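PDB 2D4E: 5-carboxymethyl-2-hydroxymuconate semialdehyde dehydrogenase from Thermus thermophilus, which probably catalyses the NAD-dependent oxidation of 5-carboxymethyl-2-hydroxymuconate semialdehyde to the corresponding acid, as a member of the aldehyde dehydrogenase family. Local coordinates for residues Ala85-Ile99 with Ala128-Glu140. Sequence-based numbering, arbitrary orientation.
Sequences AKERKRYLLRIAELI and AAENFAFYAEYAE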
loop_
_atom_site.group_PDB
_atom_site.type_symbol
_atom_site.label_atom_id
_atom_site.label_comp_id
_atom_site.label_asym_id
_atom_site.label_seq_id
_atom_site.Cartn_x
_atom_site.Cartn_y
_atom_site.Cartn_z
ATOM N N ALA C 85 8.559 16.078 -12.668
ATOM C CA ALA C 85 7.567 15.087 -13.069
ATOM C C ALA C 85 6.394 15.753 -13.770
ATOM O O ALA C 85 5.841 15.208 -14.715
ATOM C CB ALA C 85 7.081 14.301 -11.857
ATOM N N LYS C 86 6.023 16.939 -13.305
ATOM C CA LYS C 86 4.919 17.677 -13.898
ATOM C C LYS C 86 5.224 17.987 -15.363
ATOM O O LYS C 86 4.330 17.971 -16.212
ATOM C CB LYS C 86 4.690 18.978 -13.128
ATOM C CG LYS C 86 3.570 19.844 -13.678
ATOM C CD LYS C 86 3.435 21.129 -12.872
ATOM C CE LYS C 86 2.316 22.014 -13.403
ATOM N NZ LYS C 86 2.160 23.222 -12.547
ATOM N N GLU C 87 6.492 18.258 -15.655
ATOM C CA GLU C 87 6.902 18.569 -17.018
ATOM C C GLU C 87 6.920 17.316 -17.894
ATOM O O GLU C 87 6.570 17.379 -19.074
ATOM C CB GLU C 87 8.281 19.239 -17.019
ATOM C CG GLU C 87 8.832 19.565 -18.405
ATOM C CD GLU C 87 8.038 20.637 -19.145
ATOM O OE1 GLU C 87 8.491 21.052 -20.236
ATOM O OE2 GLU C 87 6.971 21.069 -18.650
ATOM N N ARG C 88 7.329 16.180 -17.328
ATOM C CA ARG C 88 7.349 14.942 -18.101
ATOM C C ARG C 88 5.900 14.559 -18.370
ATOM O O ARG C 88 5.567 14.026 -19.430
ATOM C CB ARG C 88 8.055 13.817 -17.336
ATOM C CG ARG C 88 9.532 14.075 -17.065
ATOM C CD ARG C 88 10.294 12.774 -16.845
ATOM N NE ARG C 88 9.767 11.975 -15.741
ATOM C CZ ARG C 88 9.986 12.231 -14.457
ATOM N NH1 ARG C 88 10.734 13.268 -14.099
ATOM N NH2 ARG C 88 9.464 11.444 -13.528
ATOM N N LYS C 89 5.034 14.845 -17.400
ATOM C CA LYS C 89 3.615 14.559 -17.546
ATOM C C LYS C 89 3.081 15.364 -18.733
ATOM O O LYS C 89 2.297 14.856 -19.540
ATOM C CB LYS C 89 2.859 14.953 -16.274
ATOM C CG LYS C 89 1.337 14.894 -16.400
ATOM C CD LYS C 89 0.653 15.352 -15.116
ATOM C CE LYS C 89 -0.851 15.188 -15.221
ATOM N NZ LYS C 89 -1.558 15.436 -13.931
ATOM N N ARG C 90 3.517 16.616 -18.842
ATOM C CA ARG C 90 3.075 17.474 -19.938
ATOM C C ARG C 90 3.483 16.865 -21.275
ATOM O O ARG C 90 2.692 16.838 -22.216
ATOM C CB ARG C 90 3.671 18.880 -19.809
ATOM C CG ARG C 90 3.155 19.860 -20.866
ATOM C CD ARG C 90 3.918 21.179 -20.829
ATOM N NE ARG C 90 5.327 21.018 -21.183
ATOM C CZ ARG C 90 5.765 20.682 -22.392
ATOM N NH1 ARG C 90 4.903 20.465 -23.380
ATOM N NH2 ARG C 90 7.068 20.575 -22.619
ATOM N N TYR C 91 4.715 16.380 -21.356
ATOM C CA TYR C 91 5.197 15.758 -22.583
ATOM C C TYR C 91 4.384 14.518 -22.963
ATOM O O TYR C 91 3.981 14.379 -24.110
ATOM C CB TYR C 91 6.662 15.361 -22.447
ATOM C CG TYR C 91 7.644 16.479 -22.672
ATOM C CD1 TYR C 91 8.494 16.891 -21.654
ATOM C CD2 TYR C 91 7.770 17.080 -23.923
ATOM C CE1 TYR C 91 9.451 17.868 -21.869
ATOM C CE2 TYR C 91 8.732 18.066 -24.154
ATOM C CZ TYR C 91 9.569 18.451 -23.119
ATOM O OH TYR C 91 10.531 19.409 -23.327
ATOM N N LEU C 92 4.148 13.615 -22.011
ATOM C CA LEU C 92 3.377 12.410 -22.314
ATOM C C LEU C 92 1.990 12.774 -22.839
ATOM O O LEU C 92 1.503 12.167 -23.788
ATOM C CB LEU C 92 3.236 11.505 -21.081
ATOM C CG LEU C 92 4.500 10.886 -20.473
ATOM C CD1 LEU C 92 4.094 9.741 -19.561
ATOM C CD2 LEU C 92 5.408 10.358 -21.555
ATOM N N LEU C 93 1.358 13.763 -22.219
ATOM C CA LEU C 93 0.037 14.203 -22.654
ATOM C C LEU C 93 0.089 14.810 -24.059
ATOM O O LEU C 93 -0.867 14.700 -24.831
ATOM C CB LEU C 93 -0.534 15.222 -21.667
ATOM C CG LEU C 93 -0.905 14.643 -20.300
ATOM C CD1 LEU C 93 -1.441 15.757 -19.411
ATOM C CD2 LEU C 93 -1.948 13.537 -20.477
ATOM N N ARG C 94 1.210 15.451 -24.384
ATOM C CA ARG C 94 1.385 16.055 -25.700
ATOM C C ARG C 94 1.546 14.947 -26.739
ATOM O O ARG C 94 1.008 15.026 -27.847
ATOM C CB ARG C 94 2.622 16.957 -25.701
ATOM C CG ARG C 94 2.929 17.610 -27.042
ATOM C CD ARG C 94 1.741 18.399 -27.578
ATOM N NE ARG C 94 2.103 19.128 -28.793
ATOM C CZ ARG C 94 1.232 19.548 -29.706
ATOM N NH1 ARG C 94 -0.069 19.314 -29.553
ATOM N NH2 ARG C 94 1.668 20.199 -30.779
ATOM N N ILE C 95 2.302 13.918 -26.369
ATOM C CA ILE C 95 2.533 12.778 -27.237
ATOM C C ILE C 95 1.201 12.076 -27.509
ATOM O O ILE C 95 0.906 11.725 -28.646
ATOM C CB ILE C 95 3.533 11.783 -26.586
ATOM C CG1 ILE C 95 4.934 12.400 -26.572
ATOM C CG2 ILE C 95 3.552 10.464 -27.350
ATOM C CD1 ILE C 95 5.965 11.574 -25.828
ATOM N N ALA C 96 0.398 11.890 -26.463
ATOM C CA ALA C 96 -0.903 11.242 -26.598
ATOM C C ALA C 96 -1.781 12.077 -27.524
ATOM O O ALA C 96 -2.513 11.544 -28.364
ATOM C CB ALA C 96 -1.565 11.109 -25.237
ATOM N N GLU C 97 -1.699 13.394 -27.361
ATOM C CA GLU C 97 -2.476 14.310 -28.182
ATOM C C GLU C 97 -2.068 14.196 -29.651
ATOM O O GLU C 97 -2.922 14.131 -30.536
ATOM C CB GLU C 97 -2.274 15.746 -27.683
ATOM C CG GLU C 97 -2.999 16.809 -28.489
ATOM C CD GLU C 97 -2.904 18.192 -27.856
ATOM O OE1 GLU C 97 -1.775 18.674 -27.605
ATOM O OE2 GLU C 97 -3.970 18.801 -27.615
ATOM N N LEU C 98 -0.763 14.158 -29.906
ATOM C CA LEU C 98 -0.252 14.057 -31.271
ATOM C C LEU C 98 -0.501 12.699 -31.923
ATOM O O LEU C 98 -0.661 12.617 -33.142
ATOM C CB LEU C 98 1.237 14.407 -31.303
ATOM C CG LEU C 98 1.510 15.891 -31.018
ATOM C CD1 LEU C 98 3.007 16.160 -31.008
ATOM C CD2 LEU C 98 0.813 16.750 -32.077
ATOM N N ILE C 99 -0.522 11.635 -31.124
ATOM C CA ILE C 99 -0.805 10.307 -31.659
ATOM C C ILE C 99 -2.250 10.348 -32.179
ATOM O O ILE C 99 -2.559 9.835 -33.260
ATOM C CB ILE C 99 -0.673 9.215 -30.561
ATOM C CG1 ILE C 99 0.807 8.952 -30.268
ATOM C CG2 ILE C 99 -1.362 7.924 -31.005
ATOM C CD1 ILE C 99 1.051 7.970 -29.129
ATOM N N ALA C 128 -2.721 3.022 -27.876
ATOM C CA ALA C 128 -1.364 3.551 -27.825
ATOM C C ALA C 128 -1.393 4.945 -27.208
ATOM O O ALA C 128 -0.562 5.281 -26.362
ATOM C CB ALA C 128 -0.775 3.615 -29.222
ATOM N N ALA C 129 -2.349 5.759 -27.639
ATOM C CA ALA C 129 -2.480 7.104 -27.097
ATOM C C ALA C 129 -2.793 6.971 -25.604
ATOM O O ALA C 129 -2.224 7.687 -24.772
ATOM C CB ALA C 129 -3.597 7.851 -27.815
ATOM N N GLU C 130 -3.689 6.045 -25.273
ATOM C CA GLU C 130 -4.069 5.803 -23.881
ATOM C C GLU C 130 -2.876 5.384 -23.022
ATOM O O GLU C 130 -2.829 5.692 -21.829
ATOM C CB GLU C 130 -5.155 4.726 -23.795
ATOM C CG GLU C 130 -5.506 4.310 -22.364
ATOM C CD GLU C 130 -6.678 3.333 -22.292
ATOM O OE1 GLU C 130 -6.673 2.325 -23.039
ATOM O OE2 GLU C 130 -7.602 3.571 -21.482
ATOM N N ASN C 131 -1.925 4.673 -23.619
ATOM C CA ASN C 131 -0.743 4.247 -22.883
ATOM C C ASN C 131 -0.022 5.479 -22.327
ATOM O O ASN C 131 0.398 5.491 -21.171
ATOM C CB ASN C 131 0.212 3.443 -23.780
ATOM C CG ASN C 131 -0.261 2.012 -24.011
ATOM O OD1 ASN C 131 -1.057 1.474 -23.237
ATOM N ND2 ASN C 131 0.245 1.383 -25.070
ATOM N N PHE C 132 0.107 6.516 -23.148
ATOM C CA PHE C 132 0.770 7.742 -22.708
ATOM C C PHE C 132 -0.093 8.561 -21.750
ATOM O O PHE C 132 0.403 9.088 -20.756
ATOM C CB PHE C 132 1.172 8.604 -23.911
ATOM C CG PHE C 132 2.368 8.080 -24.653
ATOM C CD1 PHE C 132 2.213 7.248 -25.757
ATOM C CD2 PHE C 132 3.656 8.384 -24.214
ATOM C CE1 PHE C 132 3.325 6.722 -26.416
ATOM C CE2 PHE C 132 4.773 7.865 -24.862
ATOM C CZ PHE C 132 4.605 7.029 -25.967
ATOM N N ALA C 133 -1.383 8.664 -22.044
ATOM C CA ALA C 133 -2.283 9.418 -21.184
ATOM C C ALA C 133 -2.340 8.771 -19.804
ATOM O O ALA C 133 -2.428 9.458 -18.778
ATOM C CB ALA C 133 -3.680 9.468 -21.799
ATOM N N PHE C 134 -2.284 7.440 -19.795
ATOM C CA PHE C 134 -2.331 6.655 -18.567
ATOM C C PHE C 134 -1.106 6.887 -17.681
ATOM O O PHE C 134 -1.230 7.331 -16.540
ATOM C CB PHE C 134 -2.439 5.170 -18.917
ATOM C CG PHE C 134 -2.449 4.255 -17.726
ATOM C CD1 PHE C 134 -3.517 4.259 -16.833
ATOM C CD2 PHE C 134 -1.392 3.376 -17.503
ATOM C CE1 PHE C 134 -3.540 3.398 -15.737
ATOM C CE2 PHE C 134 -1.404 2.510 -16.407
ATOM C CZ PHE C 134 -2.483 2.522 -15.522
ATOM N N TYR C 135 0.079 6.592 -18.203
ATOM C CA TYR C 135 1.290 6.762 -17.415
ATOM C C TYR C 135 1.641 8.210 -17.105
ATOM O O TYR C 135 2.426 8.482 -16.198
ATOM C CB TYR C 135 2.465 6.058 -18.092
ATOM C CG TYR C 135 2.412 4.562 -17.897
ATOM C CD1 TYR C 135 2.025 3.710 -18.935
ATOM C CD2 TYR C 135 2.719 3.999 -16.658
ATOM C CE1 TYR C 135 1.949 2.327 -18.740
ATOM C CE2 TYR C 135 2.646 2.623 -16.450
ATOM C CZ TYR C 135 2.263 1.793 -17.495
ATOM O OH TYR C 135 2.227 0.434 -17.297
ATOM N N ALA C 136 1.047 9.139 -17.847
ATOM C CA ALA C 136 1.297 10.552 -17.610
ATOM C C ALA C 136 0.896 10.875 -16.172
ATOM O O ALA C 136 1.513 11.718 -15.516
ATOM C CB ALA C 136 0.485 11.406 -18.589
ATOM N N GLU C 137 -0.132 10.185 -15.687
ATOM C CA GLU C 137 -0.635 10.400 -14.331
ATOM C C GLU C 137 0.173 9.706 -13.225
ATOM O O GLU C 137 -0.089 9.931 -12.043
ATOM C CB GLU C 137 -2.102 9.957 -14.236
ATOM C CG GLU C 137 -3.055 10.677 -15.189
ATOM C CD GLU C 137 -3.057 12.196 -15.020
ATOM O OE1 GLU C 137 -3.094 12.675 -13.863
ATOM O OE2 GLU C 137 -3.040 12.914 -16.049
ATOM N N TYR C 138 1.134 8.860 -13.596
ATOM C CA TYR C 138 1.962 8.173 -12.598
ATOM C C TYR C 138 3.324 8.856 -12.417
ATOM O O TYR C 138 4.022 8.617 -11.430
ATOM C CB TYR C 138 2.179 6.703 -12.982
ATOM C CG TYR C 138 0.958 5.828 -12.800
ATOM C CD1 TYR C 138 -0.112 5.899 -13.686
ATOM C CD2 TYR C 138 0.857 4.959 -11.715
ATOM C CE1 TYR C 138 -1.262 5.126 -13.496
ATOM C CE2 TYR C 138 -0.282 4.184 -11.513
ATOM C CZ TYR C 138 -1.339 4.274 -12.408
ATOM O OH TYR C 138 -2.472 3.519 -12.213
ATOM N N ALA C 139 3.694 9.706 -13.373
ATOM C CA ALA C 139 4.970 10.410 -13.323
ATOM C C ALA C 139 5.204 11.140 -11.995
ATOM O O ALA C 139 6.285 11.047 -11.405
ATOM C CB ALA C 139 5.066 11.400 -14.495
ATOM N N GLU C 140 4.188 11.849 -11.516
ATOM C CA GLU C 140 4.300 12.596 -10.265
ATOM C C GLU C 140 4.266 11.750 -8.990
ATOM O O GLU C 140 4.384 12.286 -7.885
ATOM C CB GLU C 140 3.202 13.657 -10.199
ATOM C CG GLU C 140 3.412 14.815 -11.156
ATOM C CD GLU C 140 2.195 15.713 -11.259
ATOM O OE1 GLU C 140 2.324 16.826 -11.813
ATOM O OE2 GLU C 140 1.107 15.303 -10.794
#
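Phe-132 is the knob of this helix pair, and its hole is made by Leu-92, Ile-95, Ala-96 and Ile-99 on the facing helix. The methyl CG2 of Ile-95 sits squarely over one face of the ring, 3.5 Å from the centroid, a textbook CH-pi contact. Leu-92 brings CD2 to the ring edge, 3.7 Å from CD2 of Phe-132, while Ile-99 reaches in from the other end of the hole with CD1. With CG anti to its carbonyl carbon (chi1 -75°), Phe-132 sends the ring into this hollow and lays CB against CB of Ala-96. Shortening Phe-132 to an alanine is likely to open a gap among the three branched side chains and strip the Ile-95 methyl of its aromatic partner.

Small residues then let the backbones close in. The two axes run nearly antiparallel, at 163°, and approach to 7.9 Å; at Ala-96 and Ala-129 the CA atoms are 4.5 Å apart, with CB of Ala-96 resting on the carbonyl O of Ala-129. Ala-136 is a second, smaller bump: its CB is wedged between CB of Leu-92 and CD2 of Leu-93, 3.7 Å from each. Beyond it the extended Lys-89 chain runs past the carbonyl oxygen of Ala-136, CG to O 3.3 Å, and carries NZ toward Glu-137 OE1; that salt bridge is doubtful, since this oxygen lies close to its counterpart, Glu-137 OE1 of a neighbouring subunit. At the far end Ala-85 CB packs against Ala-139 and Glu-140.

Helices 85-101 and 118-136 thus form an antiparallel pair in the aldehyde dehydrogenase fold. Helix 175-188 touches both partners, through Leu-92 and Asn-131, and takes a hydrogen bond from Arg-88 at Ala-188 O; helix 203-214 backs Ile-95, and helix 488-495 meets Tyr-135.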